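Local coordinates for protein 2-oxoglutarate carboxylase small subunit (Hydrogenobacter thermophilus, PDB 7KCT) that belongs to the biotin carboxylase family of ATP-grasp proteins and binds adenosine-5'-diphosphate, bicarbonate and magnesium, at residues 303-306 with 307-311; 315-318 with 319-322. All blocks are in the same frame, centred on the assembly; numbering follows the deposited sequence.

Contact 1. Residues 303-306 with 307-311; sequences VEHP and VTEMI. With ADP (adenosine-5'-diphosphate), chain D.
His305 and Glu309 meet one turn apart at the start of a helix. The carboxylate comes to the edge of the imidazole, near its plane, with OE2 of Glu309 3.2 Å from CD2 of His305. The two flat groups are turned 80° apart. CG of His305 sits between the backbone N and the carbonyl carbon (chi1 75°), which sets the ring edge toward the Glu309 carboxylate. CD of Pro306 lies over one ring face. The polar ends are satisfied elsewhere: His305 ND1 by Gln302 O and NE2 by Arg25, Glu309 OE1 by Arg375, and OE2 by Arg25 and the N-H of Ile316.

Along the backbone, Glu309 N bonds to His305 O at 3.3 Å and Val307 N to Glu304 O at 3.3 Å. Met310 N meets Pro306 O at 3.0 Å.

Val303 and Glu304 belong to the ADP pocket, just ahead of the helix. Val303 N gives a nearly straight bond of 2.8 Å to O1B of ADP. Glu304 OE1 lies 2.5 Å from O2B of ADP. The Glu304 carboxylate forms salt bridges with Lys245 and Arg346, and Thr308 OG1 bonds to Arg235.

Helix 305-312 follows strand 292-298 in the chain and packs through Val307 on strands 229-236, 244-250 and 341-351.

Contact 2. Residues 315-318 with 319-322; sequences DIVK and WQIR
Lys318 and Arg322 lie one turn apart, and the lysine chain passes over a face of the guanidinium group. CB of Lys318 lies beside the backbone N of Trp319, its neighbour in the chain. CG of Lys318 is anti to the backbone N (chi1 -165°) and comes 3.6 Å from NH1 of Arg322. CD of Lys318 lies over the guanidinium face, 3.3 Å from NH1 of Arg322. The chain then bends at chi3 (-72°), which turns CE of Lys318 away from the arginine. NZ of Lys318 ends in a salt bridge with Glu32 and stays 5.1 Å from NH2 of Arg322. The contact with the arginine is therefore made by lysine methylenes, and the two like charges do not touch.

CD of Arg322 lies above one face of the Trp319 ring, offset toward its rim. The edge of that indole faces Asp315 O, which is 3.1 Å from CD1 of Trp319. A water accepts from Asp315 N and, weakly, from Trp319 NE1. Gln320 passes its OE1 near Val317 and bonds to His87.

Backbone bonds of the i to i+4 kind join the two segments from Asp315 to Arg322. Val317 and Ile321 pack on helix 20-32. Asp315 OD1 accepts from Lys318 N at 3.0 Å and also pairs with Arg25. This is an aspartate N-cap, with the side chain accepting from the N-H three residues on, at the start of helix 316-324 in the ATP-grasp region.

Overall arrangement
Contacts 1 and 2 come one after the other along the chain, on helices 305-312 and 316-324. Their centres are about 13 Å apart. Both lie in the ATP-grasp region of the chain. The two helices touch directly: the carboxylate of Glu309 reaches the start of the next helix, and His305 packs against Val317. Arg25 of helix 20-32 is shared by the two contacts, so it ties both to the N-terminal region. Contact 1 borders a bound ADP. Contact 2 is farther from the chain centre. Phe372 of the second subunit packs on Glu309 and Asp315, which places the junction of the helices at the subunit interface.

Contact 1. Residues 303-306 with 307-311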
loop_
_atom_site.group_PDB
_atom_site.type_symbol
_atom_site.label_atom_id
_atom_site.label_comp_id
_atom_site.label_asym_id
_atom_site.label_seq_id
_atom_site.Cartn_x
_atom_site.Cartn_y
_atom_site.Cartn_z
ATOM N N VAL A 303 -8.222 10.228 12.552
ATOM C CA VAL A 303 -6.897 9.783 12.129
ATOM C C VAL A 303 -6.906 8.343 11.644
ATOM O O VAL A 303 -6.356 8.023 10.581
ATOM C CB VAL A 303 -5.917 9.970 13.307
ATOM C CG1 VAL A 303 -4.553 9.287 13.060
ATOM C CG2 VAL A 303 -5.692 11.469 13.559
ATOM N N GLU A 304 -7.574 7.465 12.382
ATOM C CA GLU A 304 -7.480 6.030 12.214
ATOM C C GLU A 304 -8.514 5.448 11.257
ATOM O O GLU A 304 -8.665 4.206 11.191
ATOM C CB GLU A 304 -7.580 5.366 13.607
ATOM C CG GLU A 304 -8.922 5.625 14.376
ATOM C CD GLU A 304 -8.944 6.847 15.342
ATOM O OE1 GLU A 304 -8.146 7.797 15.216
ATOM O OE2 GLU A 304 -9.782 6.855 16.286
ATOM N N HIS A 305 -9.178 6.287 10.459
ATOM C CA HIS A 305 -10.139 5.763 9.490
ATOM C C HIS A 305 -9.564 4.732 8.527
ATOM O O HIS A 305 -10.355 3.922 8.008
ATOM C CB HIS A 305 -10.798 6.908 8.689
ATOM C CG HIS A 305 -9.921 7.513 7.639
ATOM N ND1 HIS A 305 -9.124 8.604 7.905
ATOM C CD2 HIS A 305 -9.734 7.222 6.328
ATOM C CE1 HIS A 305 -8.445 8.932 6.811
ATOM N NE2 HIS A 305 -8.786 8.101 5.843
ATOM N N PRO A 306 -8.266 4.712 8.201
ATOM C CA PRO A 306 -7.805 3.711 7.220
ATOM C C PRO A 306 -7.993 2.267 7.656
ATOM O O PRO A 306 -8.273 1.436 6.784
ATOM C CB PRO A 306 -6.320 4.075 7.015
ATOM C CG PRO A 306 -6.302 5.569 7.238
ATOM C CD PRO A 306 -7.240 5.749 8.441
ATOM N N VAL A 307 -7.920 1.915 8.946
ATOM C CA VAL A 307 -8.087 0.495 9.266
ATOM C C VAL A 307 -9.474 0.025 8.854
ATOM O O VAL A 307 -9.656 -1.113 8.408
ATOM C CB VAL A 307 -7.820 0.188 10.761
ATOM C CG1 VAL A 307 -6.354 0.465 11.126
ATOM C CG2 VAL A 307 -8.781 0.889 11.717
ATOM N N THR A 308 -10.466 0.887 9.003
ATOM C CA THR A 308 -11.827 0.538 8.604
ATOM C C THR A 308 -11.956 0.412 7.102
ATOM O O THR A 308 -12.674 -0.472 6.610
ATOM C CB THR A 308 -12.810 1.576 9.139
ATOM O OG1 THR A 308 -12.765 1.571 10.582
ATOM C CG2 THR A 308 -14.236 1.242 8.585
ATOM N N GLU A 309 -11.260 1.279 6.343
ATOM C CA GLU A 309 -11.263 1.158 4.889
ATOM C C GLU A 309 -10.645 -0.146 4.434
ATOM O O GLU A 309 -11.095 -0.750 3.444
ATOM C CB GLU A 309 -10.522 2.337 4.236
ATOM C CG GLU A 309 -11.043 3.685 4.607
ATOM C CD GLU A 309 -10.249 4.820 3.929
ATOM O OE1 GLU A 309 -9.031 4.681 3.646
ATOM O OE2 GLU A 309 -10.866 5.860 3.637
ATOM N N MET A 310 -9.627 -0.625 5.138
ATOM C CA MET A 310 -8.983 -1.846 4.660
ATOM C C MET A 310 -9.856 -3.095 4.855
ATOM O O MET A 310 -9.723 -4.046 4.102
ATOM C CB MET A 310 -7.642 -2.062 5.353
ATOM C CG MET A 310 -6.744 -0.826 5.324
ATOM S SD MET A 310 -6.074 -0.568 3.686
ATOM C CE MET A 310 -4.718 -1.721 3.897
ATOM N N ILE A 311 -10.685 -3.161 5.902
ATOM C CA ILE A 311 -11.464 -4.370 6.114
ATOM C C ILE A 311 -12.818 -4.329 5.419
ATOM O O ILE A 311 -13.426 -5.397 5.206
ATOM C CB ILE A 311 -11.670 -4.679 7.611
ATOM C CG1 ILE A 311 -12.493 -3.591 8.320
ATOM C CG2 ILE A 311 -10.310 -4.905 8.329
ATOM C CD1 ILE A 311 -12.846 -3.974 9.799
HETATM P PB ADP D . -8.610 11.038 16.468
HETATM O O1B ADP D . -8.838 11.472 15.032
HETATM O O2B ADP D . -8.768 9.596 16.895
HETATM O O3B ADP D . -9.019 12.031 17.509
HETATM P PA ADP D . -6.294 12.332 17.701
HETATM O O1A ADP D . -4.837 12.647 17.703
HETATM O O2A ADP D . -7.194 12.532 18.908
HETATM O O3A ADP D . -6.791 11.121 16.806
HETATM O "O5'" ADP D . -6.888 13.943 16.730
HETATM C "C5'" ADP D . -5.802 14.503 15.879
HETATM C "C4'" ADP D . -5.655 15.953 15.976
HETATM O "O4'" ADP D . -6.821 16.662 16.332
HETATM C "C3'" ADP D . -4.544 16.096 17.168
HETATM O "O3'" ADP D . -3.731 17.096 16.860
HETATM C "C2'" ADP D . -5.571 16.395 18.330
HETATM O "O2'" ADP D . -5.054 17.215 19.270
HETATM C "C1'" ADP D . -6.536 17.289 17.495
HETATM N N9 ADP D . -7.956 17.360 18.034
HETATM C C8 ADP D . -8.833 16.306 18.388
HETATM N N7 ADP D . -10.031 16.741 18.859
HETATM C C5 ADP D . -9.946 18.114 18.768
HETATM C C6 ADP D . -10.873 19.117 19.109
HETATM N N6 ADP D . -12.114 18.785 19.614
HETATM N N1 ADP D . -10.553 20.441 18.935
HETATM C C2 ADP D . -9.276 20.675 18.448
HETATM N N3 ADP D . -8.284 19.823 18.082
HETATM C C4 ADP D . -8.670 18.524 18.256
#

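Contact 2. Residues 315-318 with 319-322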
loop_
_atom_site.group_PDB
_atom_site.type_symbol
_atom_site.label_atom_id
_atom_site.label_comp_id
_atom_site.label_asym_id
_atom_site.label_seq_id
_atom_site.Cartn_x
_atom_site.Cartn_y
_atom_site.Cartn_z
ATOM N N ASP A 315 -14.005 3.597 0.703
ATOM C CA ASP A 315 -13.148 4.797 0.752
ATOM C C ASP A 315 -13.912 5.932 1.434
ATOM O O ASP A 315 -14.748 6.598 0.817
ATOM C CB ASP A 315 -12.731 5.170 -0.661
ATOM C CG ASP A 315 -11.775 6.318 -0.697
ATOM O OD1 ASP A 315 -11.817 7.177 0.232
ATOM O OD2 ASP A 315 -11.021 6.383 -1.693
ATOM N N ILE A 316 -13.669 6.128 2.733
ATOM C CA ILE A 316 -14.497 7.042 3.523
ATOM C C ILE A 316 -14.321 8.508 3.103
ATOM O O ILE A 316 -15.292 9.281 3.064
ATOM C CB ILE A 316 -14.189 6.848 5.012
ATOM C CG1 ILE A 316 -14.575 5.451 5.489
ATOM C CG2 ILE A 316 -14.867 7.955 5.783
ATOM C CD1 ILE A 316 -13.848 5.098 6.844
ATOM N N VAL A 317 -13.090 8.943 2.850
ATOM C CA VAL A 317 -12.872 10.341 2.473
ATOM C C VAL A 317 -13.504 10.646 1.110
ATOM O O VAL A 317 -14.105 11.708 0.918
ATOM C CB VAL A 317 -11.367 10.662 2.483
ATOM C CG1 VAL A 317 -11.093 12.073 2.017
ATOM C CG2 VAL A 317 -10.813 10.513 3.882
ATOM N N LYS A 318 -13.295 9.779 0.116
ATOM C CA LYS A 318 -13.942 10.003 -1.168
ATOM C C LYS A 318 -15.459 10.090 -0.989
ATOM O O LYS A 318 -16.114 10.938 -1.610
ATOM C CB LYS A 318 -13.551 8.902 -2.156
ATOM C CG LYS A 318 -13.881 9.251 -3.595
ATOM C CD LYS A 318 -13.434 8.205 -4.609
ATOM C CE LYS A 318 -11.944 8.180 -4.805
ATOM N NZ LYS A 318 -11.579 7.347 -6.007
ATOM N N TRP A 319 -16.036 9.223 -0.131
ATOM C CA TRP A 319 -17.479 9.276 0.117
ATOM C C TRP A 319 -17.875 10.569 0.815
ATOM O O TRP A 319 -18.923 11.145 0.494
ATOM C CB TRP A 319 -17.961 8.031 0.924
ATOM C CG TRP A 319 -18.284 6.948 -0.041
ATOM C CD1 TRP A 319 -17.594 5.782 -0.242
ATOM C CD2 TRP A 319 -19.346 6.956 -1.017
ATOM N NE1 TRP A 319 -18.139 5.094 -1.291
ATOM C CE2 TRP A 319 -19.238 5.767 -1.757
ATOM C CE3 TRP A 319 -20.401 7.838 -1.302
ATOM C CZ2 TRP A 319 -20.132 5.442 -2.792
ATOM C CZ3 TRP A 319 -21.289 7.511 -2.313
ATOM C CH2 TRP A 319 -21.147 6.327 -3.050
ATOM N N GLN A 320 -17.072 11.056 1.768
ATOM C CA GLN A 320 -17.360 12.369 2.323
ATOM C C GLN A 320 -17.607 13.370 1.199
ATOM O O GLN A 320 -18.561 14.145 1.229
ATOM C CB GLN A 320 -16.212 12.850 3.216
ATOM C CG GLN A 320 -16.222 12.402 4.686
ATOM C CD GLN A 320 -15.047 12.984 5.433
ATOM O OE1 GLN A 320 -13.877 12.764 5.060
ATOM N NE2 GLN A 320 -15.338 13.811 6.416
ATOM N N ILE A 321 -16.718 13.384 0.211
ATOM C CA ILE A 321 -16.768 14.409 -0.818
ATOM C C ILE A 321 -17.974 14.203 -1.718
ATOM O O ILE A 321 -18.663 15.151 -2.065
ATOM C CB ILE A 321 -15.459 14.398 -1.623
ATOM C CG1 ILE A 321 -14.304 14.830 -0.711
ATOM C CG2 ILE A 321 -15.571 15.362 -2.807
ATOM C CD1 ILE A 321 -12.967 14.455 -1.220
ATOM N N ARG A 322 -18.261 12.965 -2.091
ATOM C CA ARG A 322 -19.435 12.676 -2.893
ATOM C C ARG A 322 -20.729 13.028 -2.166
ATOM O O ARG A 322 -21.693 13.491 -2.791
ATOM C CB ARG A 322 -19.451 11.205 -3.253
ATOM C CG ARG A 322 -18.493 10.772 -4.300
ATOM C CD ARG A 322 -18.467 9.228 -4.382
ATOM N NE ARG A 322 -17.881 8.886 -5.645
ATOM C CZ ARG A 322 -16.990 7.924 -5.846
ATOM N NH1 ARG A 322 -16.567 7.147 -4.843
ATOM N NH2 ARG A 322 -16.506 7.757 -7.078
HETATM O O HOH W 1 -15.420 3.047 -1.774
#